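Local atomic coordinates of dimethyladenosine transferase, putative (Plasmodium falciparum, PDB entry 2H1R), a protein that probably transfers methyl groups from S-adenosyl-L-methionine to the N6 atoms of adenines in ribosomal RNA. Residues 140-143 / 144-148; 209-212 / 213-217; 76-79 / 80-84; 150-154 / 155-159. One frame throughout, in Å; residues are numbered along the deposited sequence. Where two conformers were deposited one is given.

Contact 1 (140-143 / 144-148); sequences FQKE and FAERM
Phe140 and Phe144 meet ring against ring where strand 135-141 turns directly into helix 142-148, a strand-to-helix junction of the class I methyltransferase fold. Their planes stand 43° apart, an oblique pairing. Phe144 brings its CD2 over one face of the Phe140 ring, displaced toward the rim, and the nearest carbons, Phe140 CD1 and Phe144 CD2, are 3.6 Å apart. CG of Phe144 lies anti to the backbone N (chi1 -174°), which swings the ring back toward the strand end. Met148, one helical turn further on, adds a Met-aromatic contact: its SD lies 4.2 Å from the centroid of the Phe140 ring, off to one side of the ring normal, and the two side chains cross at about a right angle. Flat rings and a flexible thioether suit this buried side, which Ile123 of helix 119-128 and Leu160 of helix 159-167 also line. Ala145 is small enough for its CB to sit close to the Phe140 CB.

Gln141 sits at the N-cap position, and its carbonyl O accepts a nearly straight bond from Ala145 N, 3.2 Å long, and a weak one from Phe144 N. On the outer side, Lys142 and Glu146 carry opposite charges but stay beyond salt-bridge range, with Lys142 NZ and Glu146 OE2 4.6 Å apart. The Gln141 amide reaches Glu143: Gln141 NE2 donates to Glu143 OE2 over 2.6 Å, the carboxylate oxygen lying almost in the amide plane.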
loop_
_atom_site.group_PDB
_atom_site.type_symbol
_atom_site.label_atom_id
_atom_site.label_comp_id
_atom_site.label_asym_id
_atom_site.label_seq_id
_atom_site.Cartn_x
_atom_site.Cartn_y
_atom_site.Cartn_z
ATOM N N PHE A 140 9.218 8.553 -0.954
ATOM C CA PHE A 140 9.045 8.117 -2.345
ATOM C C PHE A 140 9.353 9.262 -3.300
ATOM O O PHE A 140 9.167 10.430 -2.978
ATOM C CB PHE A 140 7.587 7.684 -2.626
ATOM C CG PHE A 140 7.122 6.453 -1.876
ATOM C CD1 PHE A 140 7.462 5.177 -2.319
ATOM C CD2 PHE A 140 6.262 6.576 -0.791
ATOM C CE1 PHE A 140 7.020 4.037 -1.651
ATOM C CE2 PHE A 140 5.795 5.439 -0.105
ATOM C CZ PHE A 140 6.186 4.153 -0.545
ATOM N N GLN A 141 9.760 8.926 -4.516
ATOM C CA GLN A 141 9.805 9.925 -5.583
ATOM C C GLN A 141 8.445 10.644 -5.676
ATOM O O GLN A 141 7.400 10.010 -5.477
ATOM C CB GLN A 141 10.205 9.229 -6.886
ATOM C CG GLN A 141 10.921 10.111 -7.883
ATOM C CD GLN A 141 11.409 9.343 -9.110
ATOM O OE1 GLN A 141 12.301 8.498 -9.015
ATOM N NE2 GLN A 141 10.851 9.669 -10.276
ATOM N N LYS A 142 8.453 11.962 -5.935
ATOM C CA LYS A 142 7.266 12.818 -5.806
ATOM C C LYS A 142 6.021 12.311 -6.542
ATOM O O LYS A 142 4.899 12.407 -6.030
ATOM C CB LYS A 142 7.572 14.237 -6.305
ATOM C CG LYS A 142 6.404 15.233 -6.192
ATOM C CD LYS A 142 6.743 16.610 -6.814
ATOM C CE LYS A 142 6.608 16.610 -8.354
ATOM N NZ LYS A 142 7.096 17.913 -8.933
ATOM N N GLU A 143 6.247 11.798 -7.743
ATOM C CA GLU A 143 5.175 11.423 -8.674
ATOM C C GLU A 143 4.398 10.235 -8.063
ATOM O O GLU A 143 3.147 10.227 -8.054
ATOM C CB GLU A 143 5.775 11.054 -10.046
ATOM C CG GLU A 143 6.792 12.081 -10.711
ATOM C CD GLU A 143 8.150 12.297 -9.979
ATOM O OE1 GLU A 143 8.224 13.167 -9.104
ATOM O OE2 GLU A 143 9.165 11.644 -10.311
ATOM N N PHE A 144 5.142 9.278 -7.498
ATOM C CA PHE A 144 4.522 8.110 -6.862
ATOM C C PHE A 144 3.746 8.509 -5.617
ATOM O O PHE A 144 2.618 8.097 -5.434
ATOM C CB PHE A 144 5.555 7.026 -6.538
ATOM C CG PHE A 144 4.937 5.757 -6.013
ATOM C CD1 PHE A 144 4.497 4.770 -6.887
ATOM C CD2 PHE A 144 4.774 5.550 -4.653
ATOM C CE1 PHE A 144 3.914 3.596 -6.401
ATOM C CE2 PHE A 144 4.192 4.370 -4.173
ATOM C CZ PHE A 144 3.754 3.404 -5.045
ATOM N N ALA A 145 4.363 9.310 -4.750
ATOM C CA ALA A 145 3.658 9.838 -3.589
ATOM C C ALA A 145 2.400 10.627 -3.947
ATOM O O ALA A 145 1.424 10.534 -3.225
ATOM C CB ALA A 145 4.582 10.654 -2.732
ATOM N N GLU A 146 2.413 11.405 -5.043
ATOM C CA GLU A 146 1.210 12.193 -5.413
ATOM C C GLU A 146 0.032 11.241 -5.711
ATOM O O GLU A 146 -1.096 11.529 -5.366
ATOM C CB GLU A 146 1.411 13.031 -6.681
ATOM C CG GLU A 146 2.240 14.320 -6.666
ATOM C CD GLU A 146 2.307 14.877 -8.113
ATOM O OE1 GLU A 146 1.219 14.975 -8.774
ATOM O OE2 GLU A 146 3.432 15.163 -8.621
ATOM N N ARG A 147 0.333 10.115 -6.354
ATOM C CA ARG A 147 -0.651 9.034 -6.608
ATOM C C ARG A 147 -1.249 8.402 -5.336
ATOM O O ARG A 147 -2.441 8.172 -5.236
ATOM C CB ARG A 147 0.026 7.929 -7.389
ATOM C CG ARG A 147 0.425 8.263 -8.809
ATOM C CD ARG A 147 0.056 7.112 -9.737
ATOM N NE ARG A 147 0.936 5.959 -9.639
ATOM C CZ ARG A 147 0.545 4.683 -9.757
ATOM N NH1 ARG A 147 -0.738 4.364 -9.935
ATOM N NH2 ARG A 147 1.438 3.712 -9.667
ATOM N N MET A 148 -0.402 8.129 -4.342
ATOM C CA MET A 148 -0.890 7.549 -3.112
ATOM C C MET A 148 -1.780 8.579 -2.432
ATOM O O MET A 148 -2.700 8.229 -1.737
ATOM C CB MET A 148 0.284 7.215 -2.175
ATOM C CG MET A 148 1.150 6.058 -2.638
ATOM S SD MET A 148 2.545 5.920 -1.506
ATOM C CE MET A 148 1.729 5.262 -0.028
#

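Contact 2 (209-212 / 213-217); sequences DNLL and RICFS
The backbone bond from Phe216 N to Leu212 O is the shortest across the contact, 2.8 Å, and that same carbonyl oxygen sits at the edge of the Phe216 ring. Leu212 and Phe216 lie side by side and point the same way, Leu212 CD2 to Phe216 CE1 4.1 Å. The pair rests on helix 159-167, Leu212 on the Arg159 and Asn163 side chains and Phe216 on Ile162. Leu211 CD1 touches Cys215 SG at 3.9 Å on a buried side shared with Phe227 and Phe282; branched leucine and compact cysteine fit there.

Asp209 OD2 accepts a hydrogen bond from Arg213 NE at 3.1 Å, an i to i+4 salt bridge along helix 205-216, while OD1 is taken by Arg159 and Asn163. OD2 lies at the edge of the Arg213 guanidinium, near its plane. The carboxylate and guanidinium planes are 86° apart, and NE meets OD2 from above the carboxylate plane. Arg213 runs extended from CG to NE, with its CG passing Asp209 O at 3.3 Å.

The two nearby guanidinium groups probably favour the ionised form of Asp209, whose charge in turn probably offsets the closeness of Arg159 and Arg213.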
loop_
_atom_site.group_PDB
_atom_site.type_symbol
_atom_site.label_atom_id
_atom_site.label_comp_id
_atom_site.label_asym_id
_atom_site.label_seq_id
_atom_site.Cartn_x
_atom_site.Cartn_y
_atom_site.Cartn_z
ATOM N N ASP A 209 -8.514 -6.645 -5.040
ATOM C CA ASP A 209 -7.618 -6.134 -6.060
ATOM C C ASP A 209 -8.094 -6.527 -7.472
ATOM O O ASP A 209 -7.920 -5.759 -8.428
ATOM C CB ASP A 209 -6.164 -6.566 -5.811
ATOM C CG ASP A 209 -5.181 -5.825 -6.702
ATOM O OD1 ASP A 209 -5.087 -4.562 -6.636
ATOM O OD2 ASP A 209 -4.536 -6.522 -7.489
ATOM N N ASN A 210 -8.693 -7.704 -7.619
ATOM C CA ASN A 210 -9.161 -8.098 -8.952
ATOM C C ASN A 210 -10.390 -7.322 -9.392
ATOM O O ASN A 210 -10.518 -6.969 -10.579
ATOM C CB ASN A 210 -9.433 -9.599 -9.046
ATOM C CG ASN A 210 -8.170 -10.417 -9.112
ATOM O OD1 ASN A 210 -7.078 -9.901 -9.359
ATOM N ND2 ASN A 210 -8.310 -11.709 -8.902
ATOM N N LEU A 211 -11.279 -7.060 -8.445
ATOM C CA LEU A 211 -12.457 -6.197 -8.694
ATOM C C LEU A 211 -11.987 -4.798 -9.114
ATOM O O LEU A 211 -12.494 -4.219 -10.089
ATOM C CB LEU A 211 -13.345 -6.098 -7.447
ATOM C CG LEU A 211 -14.472 -5.045 -7.469
ATOM C CD1 LEU A 211 -15.534 -5.326 -8.551
ATOM C CD2 LEU A 211 -15.154 -4.891 -6.108
ATOM N N LEU A 212 -11.016 -4.261 -8.390
ATOM C CA LEU A 212 -10.450 -2.953 -8.773
ATOM C C LEU A 212 -9.797 -2.944 -10.134
ATOM O O LEU A 212 -9.912 -1.953 -10.843
ATOM C CB LEU A 212 -9.489 -2.391 -7.716
ATOM C CG LEU A 212 -10.146 -1.985 -6.380
ATOM C CD1 LEU A 212 -9.037 -1.576 -5.424
ATOM C CD2 LEU A 212 -11.097 -0.825 -6.496
ATOM N N ARG A 213 -9.097 -4.011 -10.504
ATOM C CA ARG A 213 -8.499 -4.103 -11.850
ATOM C C ARG A 213 -9.561 -4.096 -12.967
ATOM O O ARG A 213 -9.381 -3.433 -14.009
ATOM C CB ARG A 213 -7.586 -5.330 -11.967
ATOM C CG ARG A 213 -6.260 -5.137 -11.215
ATOM C CD ARG A 213 -5.468 -6.453 -11.232
ATOM N NE ARG A 213 -4.201 -6.363 -10.531
ATOM C CZ ARG A 213 -3.060 -5.998 -11.112
ATOM N NH1 ARG A 213 -3.050 -5.662 -12.388
ATOM N NH2 ARG A 213 -1.929 -5.945 -10.408
ATOM N N ILE A 214 -10.680 -4.772 -12.739
ATOM C CA ILE A 214 -11.774 -4.726 -13.695
ATOM C C ILE A 214 -12.296 -3.303 -13.864
ATOM O O ILE A 214 -12.425 -2.807 -14.997
ATOM C CB ILE A 214 -12.955 -5.666 -13.288
ATOM C CG1 ILE A 214 -12.500 -7.117 -13.285
ATOM C CG2 ILE A 214 -14.113 -5.526 -14.268
ATOM C CD1 ILE A 214 -13.547 -8.072 -12.707
ATOM N N CYS A 215 -12.597 -2.667 -12.747
ATOM C CA CYS A 215 -13.195 -1.340 -12.724
ATOM C C CYS A 215 -12.239 -0.247 -13.204
ATOM O O CYS A 215 -12.667 0.656 -13.930
ATOM C CB CYS A 215 -13.694 -1.010 -11.313
ATOM S SG CYS A 215 -15.073 -2.128 -10.817
ATOM N N PHE A 216 -10.966 -0.338 -12.828
ATOM C CA PHE A 216 -9.997 0.703 -13.199
ATOM C C PHE A 216 -9.392 0.535 -14.563
ATOM O O PHE A 216 -8.634 1.369 -14.985
ATOM C CB PHE A 216 -8.943 1.001 -12.098
ATOM C CG PHE A 216 -9.452 1.928 -11.022
ATOM C CD1 PHE A 216 -10.297 1.460 -10.037
ATOM C CD2 PHE A 216 -9.116 3.307 -11.025
ATOM C CE1 PHE A 216 -10.810 2.307 -9.058
ATOM C CE2 PHE A 216 -9.636 4.182 -10.054
ATOM C CZ PHE A 216 -10.485 3.693 -9.076
ATOM N N SER A 217 -9.751 -0.538 -15.268
ATOM C CA SER A 217 -9.311 -0.730 -16.644
ATOM C C SER A 217 -9.771 0.406 -17.567
ATOM O O SER A 217 -9.093 0.741 -18.538
ATOM C CB SER A 217 -9.822 -2.045 -17.207
ATOM O OG SER A 217 -9.558 -2.071 -18.598
#

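Contact 3 (76-79 / 80-84); sequences MISE and VKKRC
Glu79, Val80 and Lys82 carry most of this contact within helix 74-86, which has a polar outer side and an apolar inner one. Glu79 bends at chi2 (-56°), which brings OE1 across to Lys82; the salt bridge from Glu79 OE1 to Lys82 NZ is long, 3.8 Å. A water closes the gap. It donates to Glu79 OE1 at 2.7 Å, accepts a weak bond from Lys82 NZ, and also lies 3.1 Å from Ser78 OG, so three side chains share one solvent molecule. Lys82 can take part because it is extended beyond CG, its aliphatic part running past the carbonyl O of Ser78, with Lys82 CG 3.3 Å from that oxygen. Long charged chains suit this solvent-facing side, where a water can complete a pairing that the direct bridge makes only loosely.

Val80 faces the other way. Its CG2 rests 3.5 Å from Met76 O, while the compact branched side chain packs on Thr57 of helix 57-60. Its backbone N donates to Met76 O. Ile77 lies beside Asp71, predicted to bind S-adenosyl-L-methionine. Helix 74-86 is the crossover of the beta-alpha-beta unit formed with strands 66-70 and 92-93, a unit typical of the Rossmann-like class I methyltransferase fold.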
loop_
_atom_site.group_PDB
_atom_site.type_symbol
_atom_site.label_atom_id
_atom_site.label_comp_id
_atom_site.label_asym_id
_atom_site.label_seq_id
_atom_site.Cartn_x
_atom_site.Cartn_y
_atom_site.Cartn_z
ATOM N N MET A 76 28.633 -0.919 3.087
ATOM C CA MET A 76 28.106 0.232 3.811
ATOM C C MET A 76 27.572 -0.219 5.183
ATOM O O MET A 76 27.700 0.506 6.168
ATOM C CB MET A 76 27.010 0.931 3.009
ATOM C CG MET A 76 27.461 1.529 1.681
ATOM S SD MET A 76 26.069 2.215 0.748
ATOM C CE MET A 76 25.921 3.853 1.497
ATOM N N ILE A 77 26.994 -1.423 5.231
ATOM C CA ILE A 77 26.477 -2.016 6.477
ATOM C C ILE A 77 27.517 -2.047 7.618
ATOM O O ILE A 77 27.215 -1.641 8.744
ATOM C CB ILE A 77 25.853 -3.427 6.223
ATOM C CG1 ILE A 77 24.479 -3.307 5.535
ATOM C CG2 ILE A 77 25.761 -4.253 7.496
ATOM C CD1 ILE A 77 23.372 -2.662 6.383
ATOM N N SER A 78 28.732 -2.509 7.327
ATOM C CA SER A 78 29.762 -2.610 8.366
ATOM C C SER A 78 30.199 -1.253 8.904
ATOM O O SER A 78 30.597 -1.153 10.057
ATOM C CB SER A 78 30.978 -3.427 7.894
ATOM O OG SER A 78 31.971 -2.599 7.303
ATOM N N GLU A 79 30.120 -0.201 8.093
ATOM C CA GLU A 79 30.443 1.139 8.598
ATOM C C GLU A 79 29.371 1.661 9.587
ATOM O O GLU A 79 29.698 2.270 10.604
ATOM C CB GLU A 79 30.670 2.140 7.459
ATOM C CG GLU A 79 32.091 2.129 6.883
ATOM C CD GLU A 79 33.174 2.377 7.940
ATOM O OE1 GLU A 79 33.987 1.445 8.169
ATOM O OE2 GLU A 79 33.222 3.486 8.539
ATOM N N VAL A 80 28.100 1.423 9.265
ATOM C CA VAL A 80 26.988 1.853 10.122
ATOM C C VAL A 80 27.038 1.098 11.452
ATOM O O VAL A 80 26.919 1.695 12.518
ATOM C CB VAL A 80 25.636 1.595 9.427
ATOM C CG1 VAL A 80 24.467 1.927 10.351
ATOM C CG2 VAL A 80 25.537 2.431 8.166
ATOM N N LYS A 81 27.208 -0.215 11.369
ATOM C CA LYS A 81 27.445 -1.060 12.543
ATOM C C LYS A 81 28.560 -0.509 13.429
ATOM O O LYS A 81 28.345 -0.290 14.608
ATOM C CB LYS A 81 27.770 -2.480 12.102
ATOM C CG LYS A 81 26.705 -3.506 12.471
ATOM C CD LYS A 81 27.063 -4.231 13.799
ATOM C CE LYS A 81 26.139 -3.871 14.997
ATOM N NZ LYS A 81 26.276 -2.441 15.487
ATOM N N LYS A 82 29.734 -0.245 12.853
ATOM C CA LYS A 82 30.845 0.370 13.609
ATOM C C LYS A 82 30.465 1.696 14.226
ATOM O O LYS A 82 30.803 1.978 15.390
ATOM C CB LYS A 82 32.075 0.574 12.719
ATOM C CG LYS A 82 32.819 -0.722 12.461
ATOM C CD LYS A 82 33.863 -0.565 11.358
ATOM C CE LYS A 82 34.402 -1.934 10.965
ATOM N NZ LYS A 82 35.127 -1.860 9.655
ATOM N N ARG A 83 29.772 2.516 13.445
ATOM C CA ARG A 83 29.343 3.822 13.899
ATOM C C ARG A 83 28.428 3.734 15.117
ATOM O O ARG A 83 28.627 4.439 16.104
ATOM C CB ARG A 83 28.608 4.552 12.779
ATOM C CG ARG A 83 28.169 5.928 13.185
ATOM C CD ARG A 83 27.331 6.576 12.131
ATOM N NE ARG A 83 26.934 7.891 12.599
ATOM C CZ ARG A 83 26.304 8.776 11.858
ATOM N NH1 ARG A 83 25.999 8.490 10.601
ATOM N NH2 ARG A 83 25.978 9.947 12.394
ATOM N N CYS A 84 27.415 2.881 15.024
ATOM C CA CYS A 84 26.428 2.755 16.100
ATOM C C CYS A 84 27.075 2.211 17.396
ATOM O O CYS A 84 26.831 2.742 18.477
ATOM C CB CYS A 84 25.256 1.906 15.621
ATOM S SG CYS A 84 24.311 2.756 14.256
HETATM O O HOH W 1 34.448 -0.805 6.701
#

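Contact 4 (150-154 / 155-159); sequences ANVGD and SNYSR
Two consecutive beta turns, type II from Asn151 to Asp154 and type I from Asp154 to Tyr157, fold the loop between helices 142-148 and 159-167 back on itself, and Tyr157 is pressed against its first half. Val152 CA stands over the centre of the Tyr157 ring, 3.7 Å from the centroid and 6° off the normal, a CH-pi contact. The valine and tyrosine side chains run side by side, with Val152 CG2 3.9 Å from Tyr157 CE2. Tyr157 has CG anti to the backbone N (chi1 180°), which directs the ring back beneath the first turn, and its hydroxyl is held by the carbonyl of Leu277. Tyrosine fits here because its ring offers a flat face to the backbone and its hydroxyl a polar end.

The type I turn is closed by Tyr157 N donating to Asp154 O at 3.0 Å. Inside the loop, a water accepts from Asn151 N and donates to Asp154 OD2, both at 2.8 Å, and donates also to Asn156 OD1, tying the two turns together. Ala150 CB sits against Asn156, 3.7 Å from its OD1, a spot suited to a small methyl. Gly153 has a positive phi of 91°, a region that glycine enters easily. Glycine at this third position is characteristic of type II turns, and the loop ends at Ser158, the N-cap of helix 159-167.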
loop_
_atom_site.group_PDB
_atom_site.type_symbol
_atom_site.label_atom_id
_atom_site.label_comp_id
_atom_site.label_asym_id
_atom_site.label_seq_id
_atom_site.Cartn_x
_atom_site.Cartn_y
_atom_site.Cartn_z
ATOM N N ALA A 150 -3.513 10.945 -3.973
ATOM C CA ALA A 150 -4.515 11.499 -4.914
ATOM C C ALA A 150 -5.935 11.715 -4.386
ATOM O O ALA A 150 -6.474 10.948 -3.542
ATOM C CB ALA A 150 -4.484 10.745 -6.212
ATOM N N ASN A 151 -6.563 12.797 -4.861
ATOM C CA ASN A 151 -7.960 13.065 -4.511
ATOM C C ASN A 151 -8.932 12.303 -5.413
ATOM O O ASN A 151 -8.672 12.087 -6.597
ATOM C CB ASN A 151 -8.279 14.562 -4.607
ATOM C CG ASN A 151 -7.348 15.412 -3.759
ATOM O OD1 ASN A 151 -6.619 16.250 -4.286
ATOM N ND2 ASN A 151 -7.367 15.204 -2.452
ATOM N N VAL A 152 -10.062 11.920 -4.833
ATOM C CA VAL A 152 -11.098 11.183 -5.582
ATOM C C VAL A 152 -11.585 12.058 -6.748
ATOM O O VAL A 152 -11.822 13.258 -6.577
ATOM C CB VAL A 152 -12.240 10.746 -4.668
ATOM C CG1 VAL A 152 -12.876 11.930 -3.989
ATOM C CG2 VAL A 152 -13.327 9.912 -5.425
ATOM N N GLY A 153 -11.666 11.474 -7.930
ATOM C CA GLY A 153 -12.157 12.206 -9.092
ATOM C C GLY A 153 -11.062 12.915 -9.900
ATOM O O GLY A 153 -11.312 13.268 -11.052
ATOM N N ASP A 154 -9.862 13.101 -9.331
ATOM C CA ASP A 154 -8.676 13.626 -10.101
ATOM C C ASP A 154 -8.148 12.562 -11.035
ATOM O O ASP A 154 -8.293 11.355 -10.757
ATOM C CB ASP A 154 -7.556 14.163 -9.193
ATOM C CG ASP A 154 -7.935 15.463 -8.436
ATOM O OD1 ASP A 154 -9.018 16.047 -8.659
ATOM O OD2 ASP A 154 -7.104 15.940 -7.621
ATOM N N SER A 155 -7.564 12.965 -12.176
ATOM C CA SER A 155 -7.171 11.981 -13.179
ATOM C C SER A 155 -6.017 11.083 -12.745
ATOM O O SER A 155 -5.805 10.038 -13.357
ATOM C CB SER A 155 -6.844 12.641 -14.528
ATOM O OG SER A 155 -8.011 13.249 -15.060
ATOM N N ASN A 156 -5.285 11.482 -11.714
ATOM C CA ASN A 156 -4.167 10.612 -11.204
ATOM C C ASN A 156 -4.652 9.688 -10.060
ATOM O O ASN A 156 -3.853 8.991 -9.419
ATOM C CB ASN A 156 -2.932 11.435 -10.748
ATOM C CG ASN A 156 -3.238 12.328 -9.564
ATOM O OD1 ASN A 156 -4.389 12.737 -9.344
ATOM N ND2 ASN A 156 -2.204 12.631 -8.764
ATOM N N TYR A 157 -5.949 9.663 -9.816
ATOM C CA TYR A 157 -6.538 8.776 -8.770
ATOM C C TYR A 157 -6.675 7.384 -9.370
ATOM O O TYR A 157 -7.188 7.242 -10.462
ATOM C CB TYR A 157 -7.871 9.374 -8.357
ATOM C CG TYR A 157 -8.672 8.641 -7.305
ATOM C CD1 TYR A 157 -8.285 8.662 -5.966
ATOM C CD2 TYR A 157 -9.836 7.957 -7.655
ATOM C CE1 TYR A 157 -9.068 8.038 -4.969
ATOM C CE2 TYR A 157 -10.617 7.341 -6.682
ATOM C CZ TYR A 157 -10.202 7.352 -5.349
ATOM O OH TYR A 157 -10.977 6.729 -4.388
ATOM N N SER A 158 -6.176 6.353 -8.671
ATOM C CA SER A 158 -5.996 5.041 -9.317
ATOM C C SER A 158 -6.269 3.878 -8.346
ATOM O O SER A 158 -6.603 4.111 -7.158
ATOM C CB SER A 158 -4.588 4.924 -9.917
ATOM O OG SER A 158 -3.628 4.768 -8.873
ATOM N N ARG A 159 -6.141 2.663 -8.867
ATOM C CA ARG A 159 -6.279 1.442 -8.042
ATOM C C ARG A 159 -5.279 1.495 -6.877
ATOM O O ARG A 159 -5.638 1.188 -5.746
ATOM C CB ARG A 159 -6.035 0.221 -8.898
ATOM C CG ARG A 159 -6.183 -1.125 -8.142
ATOM C CD ARG A 159 -6.021 -2.286 -9.085
ATOM N NE ARG A 159 -4.851 -2.134 -9.953
ATOM C CZ ARG A 159 -3.650 -2.638 -9.688
ATOM N NH1 ARG A 159 -2.645 -2.426 -10.528
ATOM N NH2 ARG A 159 -3.445 -3.364 -8.594
HETATM O O HOH W 2 -5.116 14.193 -6.870
#

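In the fold
Along the chain the order is contact 3, contact 1, contact 4, contact 2. Contact 3 stands apart on helix 74-86, its centre about 30 Å from that of contact 1 and about 45 Å from that of contact 2, on the opposite side of the chain's centre from contacts 2 and 4. Contacts 1 and 4 follow each other closely and touch, with centres about 12 Å apart: helix 142-148 runs into the loop before helix 159-167. Contacts 4 and 2 touch where the start of helix 159-167 packs on helix 205-216. The series thus runs from the mixed sheet with the predicted cofactor site toward the C-terminal helices.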